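Local structure of CdiI immunity protein (Cupriavidus taiwanensis, 5T87) at residues 35-49 against 69-81. The protein is the immunity protein of a contact-dependent growth inhibition system, which binds its cognate CdiA toxin and probably neutralises it to protect the producing cell. Sequence-based numbering, arbitrary orientation.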
loop_
_atom_site.group_PDB
_atom_site.type_symbol
_atom_site.label_atom_id
_atom_site.label_comp_id
_atom_site.label_asym_id
_atom_site.label_seq_id
_atom_site.Cartn_x
_atom_site.Cartn_y
_atom_site.Cartn_z
ATOM N N ILE A 35 -1.312 8.474 7.338
ATOM C CA ILE A 35 -0.971 7.505 8.364
ATOM C C ILE A 35 0.047 6.507 7.826
ATOM O O ILE A 35 1.076 6.271 8.460
ATOM C CB ILE A 35 -2.230 6.762 8.871
ATOM C CG1 ILE A 35 -3.081 7.697 9.731
ATOM C CG2 ILE A 35 -1.856 5.524 9.665
ATOM C CD1 ILE A 35 -4.516 7.244 9.879
ATOM N N ALA A 36 -0.245 5.915 6.677
ATOM C CA ALA A 36 0.615 4.861 6.152
ATOM C C ALA A 36 2.041 5.342 5.935
ATOM O O ALA A 36 2.967 4.634 6.306
ATOM C CB ALA A 36 0.055 4.292 4.870
ATOM N N TYR A 37 2.205 6.551 5.389
ATOM C CA TYR A 37 3.517 7.057 4.955
ATOM C C TYR A 37 4.274 7.852 6.007
ATOM O O TYR A 37 5.503 7.865 5.976
ATOM C CB TYR A 37 3.391 7.937 3.671
ATOM C CG TYR A 37 3.417 7.188 2.349
ATOM C CD1 TYR A 37 2.765 5.968 2.215
ATOM C CD2 TYR A 37 4.058 7.726 1.214
ATOM C CE1 TYR A 37 2.768 5.281 1.013
ATOM C CE2 TYR A 37 4.049 7.047 -0.011
ATOM C CZ TYR A 37 3.402 5.813 -0.098
ATOM O OH TYR A 37 3.360 5.044 -1.240
ATOM N N TYR A 38 3.562 8.529 6.906
ATOM C CA TYR A 38 4.191 9.509 7.818
ATOM C C TYR A 38 4.055 9.297 9.340
ATOM O O TYR A 38 4.862 9.861 10.061
ATOM C CB TYR A 38 3.729 10.928 7.453
ATOM C CG TYR A 38 3.823 11.191 5.966
ATOM C CD1 TYR A 38 5.054 11.125 5.308
ATOM C CD2 TYR A 38 2.687 11.467 5.204
ATOM C CE1 TYR A 38 5.155 11.335 3.942
ATOM C CE2 TYR A 38 2.775 11.678 3.836
ATOM C CZ TYR A 38 4.012 11.611 3.203
ATOM O OH TYR A 38 4.118 11.827 1.831
ATOM N N GLU A 39 3.084 8.526 9.840
ATOM C CA GLU A 39 2.963 8.322 11.311
ATOM C C GLU A 39 3.848 7.169 11.780
ATOM O O GLU A 39 3.975 6.150 11.095
ATOM C CB GLU A 39 1.513 8.110 11.773
ATOM C CG GLU A 39 0.551 9.272 11.446
ATOM C CD GLU A 39 0.875 10.591 12.170
ATOM O OE1 GLU A 39 1.389 10.527 13.319
ATOM O OE2 GLU A 39 0.602 11.688 11.592
ATOM N N ASP A 40 4.476 7.352 12.938
ATOM C CA ASP A 40 5.446 6.382 13.466
ATOM C C ASP A 40 4.951 5.554 14.631
ATOM O O ASP A 40 5.620 4.620 15.025
ATOM C CB ASP A 40 6.736 7.109 13.883
ATOM C CG ASP A 40 7.574 7.544 12.688
ATOM O OD1 ASP A 40 7.337 7.011 11.581
ATOM O OD2 ASP A 40 8.471 8.409 12.851
ATOM N N ASP A 41 3.798 5.906 15.180
ATOM C CA ASP A 41 3.237 5.264 16.363
ATOM C C ASP A 41 2.326 4.121 15.884
ATOM O O ASP A 41 1.128 4.325 15.642
ATOM C CB ASP A 41 2.466 6.321 17.167
ATOM C CG ASP A 41 1.848 5.786 18.441
ATOM O OD1 ASP A 41 1.583 4.568 18.604
ATOM O OD2 ASP A 41 1.587 6.631 19.318
ATOM N N TRP A 42 2.917 2.933 15.738
ATOM C CA TRP A 42 2.211 1.717 15.348
ATOM C C TRP A 42 0.829 1.575 15.988
ATOM O O TRP A 42 -0.159 1.417 15.291
ATOM C CB TRP A 42 3.034 0.443 15.645
ATOM C CG TRP A 42 2.209 -0.779 15.427
ATOM C CD1 TRP A 42 1.566 -1.517 16.391
ATOM C CD2 TRP A 42 1.837 -1.367 14.168
ATOM N NE1 TRP A 42 0.852 -2.537 15.812
ATOM C CE2 TRP A 42 0.999 -2.473 14.454
ATOM C CE3 TRP A 42 2.158 -1.092 12.830
ATOM C CZ2 TRP A 42 0.467 -3.288 13.459
ATOM C CZ3 TRP A 42 1.633 -1.915 11.836
ATOM C CH2 TRP A 42 0.800 -3.002 12.159
ATOM N N GLU A 43 0.765 1.620 17.306
ATOM C CA GLU A 43 -0.496 1.374 17.995
ATOM C C GLU A 43 -1.547 2.413 17.635
ATOM O O GLU A 43 -2.662 2.066 17.275
ATOM C CB GLU A 43 -0.293 1.307 19.511
ATOM C CG GLU A 43 0.513 0.093 19.962
ATOM C CD GLU A 43 -0.197 -1.245 19.799
ATOM O OE1 GLU A 43 -1.436 -1.285 19.727
ATOM O OE2 GLU A 43 0.500 -2.287 19.782
ATOM N N TRP A 44 -1.181 3.682 17.707
ATOM C CA TRP A 44 -2.087 4.772 17.330
ATOM C C TRP A 44 -2.585 4.634 15.884
ATOM O O TRP A 44 -3.773 4.774 15.608
ATOM C CB TRP A 44 -1.372 6.108 17.522
ATOM C CG TRP A 44 -2.229 7.286 17.403
ATOM C CD1 TRP A 44 -2.898 7.931 18.408
ATOM C CD2 TRP A 44 -2.514 7.999 16.203
ATOM N NE1 TRP A 44 -3.593 9.014 17.891
ATOM C CE2 TRP A 44 -3.372 9.072 16.543
ATOM C CE3 TRP A 44 -2.127 7.838 14.871
ATOM C CZ2 TRP A 44 -3.841 9.972 15.602
ATOM C CZ3 TRP A 44 -2.598 8.730 13.932
ATOM C CH2 TRP A 44 -3.454 9.785 14.302
ATOM N N ALA A 45 -1.663 4.348 14.975
ATOM C CA ALA A 45 -1.985 4.215 13.558
ATOM C C ALA A 45 -2.764 2.941 13.199
ATOM O O ALA A 45 -3.691 3.003 12.385
ATOM C CB ALA A 45 -0.710 4.286 12.737
ATOM N N PHE A 46 -2.368 1.800 13.778
ATOM C CA PHE A 46 -2.957 0.474 13.477
ATOM C C PHE A 46 -4.416 0.476 13.892
ATOM O O PHE A 46 -5.270 0.054 13.136
ATOM C CB PHE A 46 -2.160 -0.615 14.213
ATOM C CG PHE A 46 -2.650 -2.029 14.018
ATOM C CD1 PHE A 46 -2.884 -2.545 12.758
ATOM C CD2 PHE A 46 -2.793 -2.874 15.115
ATOM C CE1 PHE A 46 -3.301 -3.856 12.596
ATOM C CE2 PHE A 46 -3.224 -4.193 14.962
ATOM C CZ PHE A 46 -3.458 -4.689 13.698
ATOM N N LYS A 47 -4.680 0.995 15.090
ATOM C CA LYS A 47 -6.041 1.222 15.610
ATOM C C LYS A 47 -6.953 1.924 14.597
ATOM O O LYS A 47 -8.080 1.493 14.356
ATOM C CB LYS A 47 -5.942 2.032 16.904
ATOM C CG LYS A 47 -7.234 2.585 17.460
ATOM C CD LYS A 47 -7.003 3.266 18.807
ATOM C CE LYS A 47 -8.072 4.331 19.052
ATOM N NZ LYS A 47 -7.843 5.189 20.253
ATOM N N ARG A 48 -6.447 2.988 13.987
ATOM C CA ARG A 48 -7.256 3.808 13.093
ATOM C C ARG A 48 -7.506 3.183 11.746
ATOM O O ARG A 48 -8.640 3.218 11.247
ATOM C CB ARG A 48 -6.661 5.197 12.948
ATOM C CG ARG A 48 -7.029 6.062 14.131
ATOM C CD ARG A 48 -6.047 7.191 14.370
ATOM N NE ARG A 48 -6.497 7.991 15.505
ATOM C CZ ARG A 48 -6.385 7.635 16.786
ATOM N NH1 ARG A 48 -5.789 6.500 17.129
ATOM N NH2 ARG A 48 -6.854 8.437 17.729
ATOM N N LEU A 49 -6.462 2.604 11.166
ATOM C CA LEU A 49 -6.605 1.822 9.930
ATOM C C LEU A 49 -7.597 0.643 10.049
ATOM O O LEU A 49 -8.400 0.401 9.139
ATOM C CB LEU A 49 -5.238 1.327 9.460
ATOM C CG LEU A 49 -4.256 2.438 9.044
ATOM C CD1 LEU A 49 -2.934 1.839 8.592
ATOM C CD2 LEU A 49 -4.827 3.316 7.939
ATOM N N CYS A 69 -2.727 0.107 3.404
ATOM C CA CYS A 69 -2.034 1.009 4.325
ATOM C C CYS A 69 -1.427 0.306 5.542
ATOM O O CYS A 69 -0.346 0.686 6.002
ATOM C CB CYS A 69 -2.965 2.126 4.787
ATOM S SG CYS A 69 -3.198 3.367 3.511
ATOM N N VAL A 70 -2.107 -0.717 6.053
ATOM C CA VAL A 70 -1.536 -1.528 7.150
ATOM C C VAL A 70 -0.259 -2.216 6.653
ATOM O O VAL A 70 0.731 -2.320 7.398
ATOM C CB VAL A 70 -2.571 -2.527 7.746
ATOM C CG1 VAL A 70 -1.922 -3.548 8.679
ATOM C CG2 VAL A 70 -3.662 -1.768 8.495
ATOM N N GLY A 71 -0.285 -2.638 5.386
ATOM C CA GLY A 71 0.895 -3.158 4.699
ATOM C C GLY A 71 2.043 -2.179 4.670
ATOM O O GLY A 71 3.195 -2.568 4.843
ATOM N N HIS A 72 1.722 -0.907 4.461
ATOM C CA HIS A 72 2.734 0.140 4.425
ATOM C C HIS A 72 3.334 0.380 5.784
ATOM O O HIS A 72 4.558 0.506 5.896
ATOM C CB HIS A 72 2.170 1.453 3.880
ATOM C CG HIS A 72 1.743 1.367 2.459
ATOM N ND1 HIS A 72 2.463 0.678 1.509
ATOM C CD2 HIS A 72 0.666 1.875 1.819
ATOM C CE1 HIS A 72 1.853 0.769 0.342
ATOM N NE2 HIS A 72 0.756 1.484 0.505
ATOM N N LEU A 73 2.493 0.451 6.814
ATOM C CA LEU A 73 3.005 0.578 8.181
ATOM C C LEU A 73 3.985 -0.524 8.511
ATOM O O LEU A 73 5.067 -0.255 9.012
ATOM C CB LEU A 73 1.892 0.521 9.198
ATOM C CG LEU A 73 1.050 1.761 9.399
ATOM C CD1 LEU A 73 0.140 1.530 10.600
ATOM C CD2 LEU A 73 1.933 2.975 9.630
ATOM N N ALA A 74 3.596 -1.757 8.211
ATOM C CA ALA A 74 4.420 -2.935 8.475
ATOM C C ALA A 74 5.792 -2.845 7.806
ATOM O O ALA A 74 6.811 -3.180 8.413
ATOM C CB ALA A 74 3.705 -4.190 8.001
ATOM N N ARG A 75 5.790 -2.410 6.553
ATOM C CA ARG A 75 7.012 -2.141 5.816
ATOM C C ARG A 75 7.933 -1.137 6.532
ATOM O O ARG A 75 9.151 -1.318 6.551
ATOM C CB ARG A 75 6.664 -1.650 4.393
ATOM C CG ARG A 75 7.822 -1.036 3.624
ATOM C CD ARG A 75 7.514 -0.893 2.142
ATOM N NE ARG A 75 6.412 0.028 1.819
ATOM C CZ ARG A 75 6.456 1.362 1.902
ATOM N NH1 ARG A 75 7.545 1.990 2.348
ATOM N NH2 ARG A 75 5.393 2.078 1.553
ATOM N N ARG A 76 7.343 -0.100 7.120
ATOM C CA ARG A 76 8.104 1.051 7.596
ATOM C C ARG A 76 8.537 0.998 9.040
ATOM O O ARG A 76 9.599 1.518 9.358
ATOM C CB ARG A 76 7.311 2.344 7.390
ATOM C CG ARG A 76 7.219 2.802 5.937
ATOM C CD ARG A 76 6.877 4.284 5.845
ATOM N NE ARG A 76 5.757 4.626 6.720
ATOM C CZ ARG A 76 5.813 5.311 7.863
ATOM N NH1 ARG A 76 6.957 5.810 8.326
ATOM N NH2 ARG A 76 4.688 5.516 8.541
ATOM N N ILE A 77 7.737 0.374 9.906
ATOM C CA ILE A 77 7.868 0.533 11.375
ATOM C C ILE A 77 8.491 -0.678 12.108
ATOM O O ILE A 77 7.868 -1.739 12.190
ATOM C CB ILE A 77 6.488 0.922 11.971
ATOM C CG1 ILE A 77 6.096 2.308 11.426
ATOM C CG2 ILE A 77 6.510 0.902 13.500
ATOM C CD1 ILE A 77 4.856 2.910 12.035
ATOM N N HIS A 78 9.692 -0.493 12.675
ATOM C CA HIS A 78 10.454 -1.608 13.275
ATOM C C HIS A 78 9.727 -2.231 14.457
ATOM O O HIS A 78 9.744 -3.445 14.616
ATOM C CB HIS A 78 11.879 -1.187 13.695
ATOM C CG HIS A 78 12.845 -2.340 13.837
ATOM N ND1 HIS A 78 12.787 -3.253 14.877
ATOM C CD2 HIS A 78 13.906 -2.713 13.076
ATOM C CE1 HIS A 78 13.760 -4.138 14.744
ATOM N NE2 HIS A 78 14.453 -3.835 13.659
ATOM N N ASP A 79 9.055 -1.406 15.255
ATOM C CA ASP A 79 8.438 -1.865 16.512
ATOM C C ASP A 79 6.940 -2.159 16.419
ATOM O O ASP A 79 6.205 -1.994 17.405
ATOM C CB ASP A 79 8.737 -0.879 17.657
ATOM C CG ASP A 79 8.122 0.502 17.449
ATOM O OD1 ASP A 79 7.365 0.740 16.467
ATOM O OD2 ASP A 79 8.421 1.363 18.300
ATOM N N LEU A 80 6.474 -2.581 15.246
ATOM C CA LEU A 80 5.122 -3.115 15.155
ATOM C C LEU A 80 4.956 -4.371 16.040
ATOM O O LEU A 80 5.919 -5.078 16.332
ATOM C CB LEU A 80 4.731 -3.440 13.705
ATOM C CG LEU A 80 5.171 -4.795 13.149
ATOM C CD1 LEU A 80 4.640 -5.002 11.746
ATOM C CD2 LEU A 80 6.682 -4.927 13.151
ATOM N N ASP A 81 3.717 -4.615 16.451
ATOM C CA ASP A 81 3.299 -5.881 17.028
ATOM C C ASP A 81 3.013 -6.858 15.886
ATOM O O ASP A 81 1.949 -6.822 15.292
ATOM C CB ASP A 81 2.050 -5.653 17.890
ATOM C CG ASP A 81 1.767 -6.794 18.841
ATOM O OD1 ASP A 81 2.151 -7.941 18.549
ATOM O OD2 ASP A 81 1.135 -6.544 19.888
#
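L73 is the knob at the middle of this contact: it sits in a hole formed by A36, W42, A45 and L49, with L73 CD1 3.6 Å from A45 CB. Helices 42-49 and 69-76 run nearly antiparallel (165°), and the loop 39-41 brings in the end of helix 25-38, whose A36 rests its CB on C69 SG and H72 CB. Here the packing is tight and buried. W42 takes CG anti to the backbone N (chi1 172°), which lays the indole across the partner segment: L80 CB makes a CH-pi contact 3.7 Å from the centroid of the six-membered ring, F46 CB covers the opposite face, and CZ3 reaches L73 CB. The other side is more open and polar. R76 bends at chi3, which brings its guanidinium to the carbonyls at the end of helix 25-38. R76 NE meets A36 O at 2.8 Å in the carbonyl plane, and R76 NH2 joins the side-on grip from above that plane. R76 NH2 also reaches E39 O at 2.7 Å. Y37 O lies over the guanidinium face without a hydrogen bond. Looser is the exposed D40: R76 NH1 and D40 OD1 form a salt bridge whose hydrogen bond, at 3.5 Å, is weak. On the side covered by the CdiA toxin chain, the Y37 edge meets the H72 face in a T-shaped pair, planes at 90°. One arginine thus satisfies two carbonyls, tying the end of helix 25-38 to the end of helix 60-76, and the T-shaped pair probably helps to orient H72, whose NE2 hydrogen-bonds H46 of the toxin.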